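Local coordinates for protein endopolygalacturonase (PDB 1K5C) that probably hydrolyses the alpha-1,4 links between galacturonosyl units inside pectic polygalacturonan chains of the plant cell wall, as a family 28 glycosidase, at residues A292-T297 and G316-T321. Sequence-based numbering, arbitrary orientation.
Sequences AATRVT and GGKAGT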
ATOM      1  N   ALA A 292     -13.316  19.231 -11.149  1.00 18.18           N
ATOM      2  CA  ALA A 292     -12.141  20.068 -10.941  1.00 20.20           C
ATOM      3  C   ALA A 292     -10.832  19.326 -11.069  1.00 17.27           C
ATOM      4  O   ALA A 292      -9.772  19.895 -10.892  1.00 19.16           O
ATOM      5  CB  ALA A 292     -12.166  20.715  -9.543  1.00 24.36           C
ATOM      6  N   ALA A 293     -10.911  17.998 -11.371  1.00 14.65           N
ATOM      7  CA  ALA A 293      -9.717  17.170 -11.415  1.00 14.31           C
ATOM      8  C   ALA A 293      -9.022  17.275 -12.769  1.00 13.65           C
ATOM      9  O   ALA A 293      -9.600  17.741 -13.764  1.00 14.88           O
ATOM     10  CB  ALA A 293     -10.108  15.723 -11.162  1.00 14.38           C
ATOM     11  N   THR A 294      -7.776  16.812 -12.785  1.00 13.28           N
ATOM     12  CA  THR A 294      -6.979  16.634 -14.001  1.00 13.20           C
ATOM     13  C   THR A 294      -6.990  15.169 -14.413  1.00 12.34           C
ATOM     14  O   THR A 294      -6.902  14.277 -13.559  1.00 13.29           O
ATOM     15  CB  THR A 294      -5.549  17.115 -13.746  1.00 13.54           C
ATOM     16  OG1 THR A 294      -5.582  18.524 -13.450  1.00 15.36           O
ATOM     17  CG2 THR A 294      -4.644  16.886 -14.933  1.00 15.13           C
ATOM     18  N   ARG A 295      -7.100  14.897 -15.711  1.00 12.52           N
ATOM     19  CA  ARG A 295      -7.095  13.506 -16.206  1.00 12.19           C
ATOM     20  C   ARG A 295      -5.726  12.838 -16.030  1.00 11.72           C
ATOM     21  O   ARG A 295      -5.593  11.931 -15.203  1.00 11.93           O
ATOM     22  CB  ARG A 295      -7.590  13.456 -17.660  1.00 12.35           C
ATOM     23  CG  ARG A 295      -9.109  13.802 -17.746  1.00 12.97           C
ATOM     24  CD  ARG A 295      -9.651  13.578 -19.130  1.00 13.98           C
ATOM     25  NE  ARG A 295      -9.149  14.424 -20.216  1.00 14.22           N
ATOM     26  CZ  ARG A 295      -9.693  15.631 -20.474  1.00 14.37           C
ATOM     27  NH1 ARG A 295     -10.643  16.169 -19.722  1.00 15.16           N
ATOM     28  NH2 ARG A 295      -9.233  16.341 -21.512  1.00 17.67           N
ATOM     29  N   VAL A 296      -4.739  13.282 -16.802  1.00 12.31           N
ATOM     30  CA  VAL A 296      -3.398  12.669 -16.769  1.00 12.51           C
ATOM     31  C   VAL A 296      -2.332  13.746 -16.804  1.00 12.30           C
ATOM     32  O   VAL A 296      -2.329  14.593 -17.701  1.00 13.00           O
ATOM     33  CB  VAL A 296      -3.229  11.760 -18.001  1.00 12.80           C
ATOM     34  CG1 VAL A 296      -1.790  11.229 -18.109  1.00 14.29           C
ATOM     35  CG2 VAL A 296      -4.226  10.612 -18.006  1.00 13.93           C
ATOM     36  N   THR A 297      -1.379  13.663 -15.882  1.00 12.25           N
ATOM     37  CA  THR A 297      -0.143  14.441 -15.982  1.00 12.56           C
ATOM     38  C   THR A 297       1.045  13.473 -15.836  1.00 11.62           C
ATOM     39  O   THR A 297       1.060  12.645 -14.912  1.00 12.03           O
ATOM     40  CB  THR A 297      -0.064  15.582 -14.970  1.00 12.87           C
ATOM     41  OG1 THR A 297      -0.963  16.614 -15.490  1.00 14.35           O
ATOM     42  CG2 THR A 297       1.328  16.188 -14.786  1.00 13.87           C
ATOM     43  N   GLY A 316     -13.674  13.027 -17.942  1.00 14.10           N
ATOM     44  CA  GLY A 316     -14.029  13.993 -16.907  1.00 14.18           C
ATOM     45  C   GLY A 316     -12.950  15.088 -16.759  1.00 13.51           C
ATOM     46  O   GLY A 316     -11.845  15.000 -17.321  1.00 13.74           O
ATOM     47  N   GLY A 317     -13.260  16.092 -15.931  1.00 14.12           N
ATOM     48  CA  GLY A 317     -12.234  17.047 -15.533  1.00 14.57           C
ATOM     49  C   GLY A 317     -11.619  17.758 -16.717  1.00 14.15           C
ATOM     50  O   GLY A 317     -12.284  18.078 -17.731  1.00 15.33           O
ATOM     51  N   LYS A 318     -10.331  18.082 -16.581  1.00 14.30           N
ATOM     52  CA  LYS A 318      -9.581  18.832 -17.589  1.00 14.67           C
ATOM     53  C   LYS A 318      -8.313  18.088 -17.955  1.00 14.45           C
ATOM     54  O   LYS A 318      -7.838  17.186 -17.259  1.00 13.97           O
ATOM     55  CB  LYS A 318      -9.232  20.216 -17.087  1.00 17.03           C
ATOM     56  CG  LYS A 318      -8.210  20.241 -15.972  1.00 17.45           C
ATOM     57  CD  LYS A 318      -7.860  21.655 -15.536  1.00 22.50           C
ATOM     58  CE  LYS A 318      -6.876  21.694 -14.402  1.00 27.43           C
ATOM     59  NZ  LYS A 318      -6.617  23.096 -13.967  1.00 31.96           N
ATOM     60  N   ALA A 319      -7.752  18.463 -19.109  1.00 15.23           N
ATOM     61  CA  ALA A 319      -6.501  17.878 -19.545  1.00 15.32           C
ATOM     62  C   ALA A 319      -5.360  18.255 -18.635  1.00 14.41           C
ATOM     63  O   ALA A 319      -5.275  19.383 -18.179  1.00 15.72           O
ATOM     64  CB  ALA A 319      -6.170  18.445 -20.954  1.00 17.94           C
ATOM     65  N   GLY A 320      -4.437  17.337 -18.439  1.00 14.66           N
ATOM     66  CA  GLY A 320      -3.158  17.640 -17.769  1.00 15.03           C
ATOM     67  C   GLY A 320      -2.072  17.940 -18.801  1.00 14.86           C
ATOM     68  O   GLY A 320      -2.362  18.433 -19.913  1.00 15.48           O
ATOM     69  N   THR A 321      -0.828  17.696 -18.388  1.00 13.74           N
ATOM     70  CA  THR A 321       0.323  17.974 -19.255  1.00 14.10           C
ATOM     71  C   THR A 321       1.188  16.729 -19.323  1.00 13.45           C
ATOM     72  O   THR A 321       1.306  15.956 -18.365  1.00 12.91           O
ATOM     73  CB  THR A 321       1.142  19.159 -18.722  1.00 14.83           C
ATOM     74  OG1 THR A 321       1.534  18.959 -17.347  1.00 15.74           O
ATOM     75  CG2 THR A 321       0.327  20.470 -18.784  1.00 17.81           C
TER
HETATM   76  O   HOH W   1      -5.068  14.631 -19.591  1.00 14.21           O
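The carbonyl oxygen of Lys318 receives the backbone N of Arg295 at 2.9 Å, almost in line with its C=O bond, and the CA of Thr294 adds a CH...O contact to the same oxygen. The N of the same lysine donates to Ala293 O, also at 2.9 Å and within the carbonyl plane. Together the two hydrogen bonds make a single parallel bridge between Thr294 and Lys318, a compact example of how a beta-helix pairs one coil with the next even where the chain is irregular. Past the corner at Arg295 the backbones no longer hydrogen-bond to each other directly: a water accepts from both Val296 N and Gly320 N, and Thr321 N then bonds to the hydroxyl OG1 of Thr297 at 3.1 Å rather than to a backbone carbonyl. The Arg295 side chain, bent at chi3 (-66°), folds back beside residues 316-319. Its NH1 donates to Gly316 O at 2.9 Å; the oxygen lies in the guanidinium plane, whereas the donor stands 44° out of the carbonyl plane. Ala319 N lies over one guanidinium face, offset toward the rim. NE hydrogen-bonds to Tyr334 O and NH2 forms a salt bridge with the C-terminal carboxylate of Leu335, so an alanine here would probably deprive that carboxylate of this salt-bridge partner and Gly316 O of this donor. Thr294 CG2, anti to its own nitrogen, rests 3.3 Å from Gly320 CA, where a side chain on the glycine would collide with Thr294, Val296 O and Thr297 OG1. Strand 294-299 hydrogen-bonds on its other flank to strand 254-259, Val296 packs on Trp309 and Val314 of strand 306-315, and residues 316-321 lead into strand 322-323, the outermost strand of this parallel face.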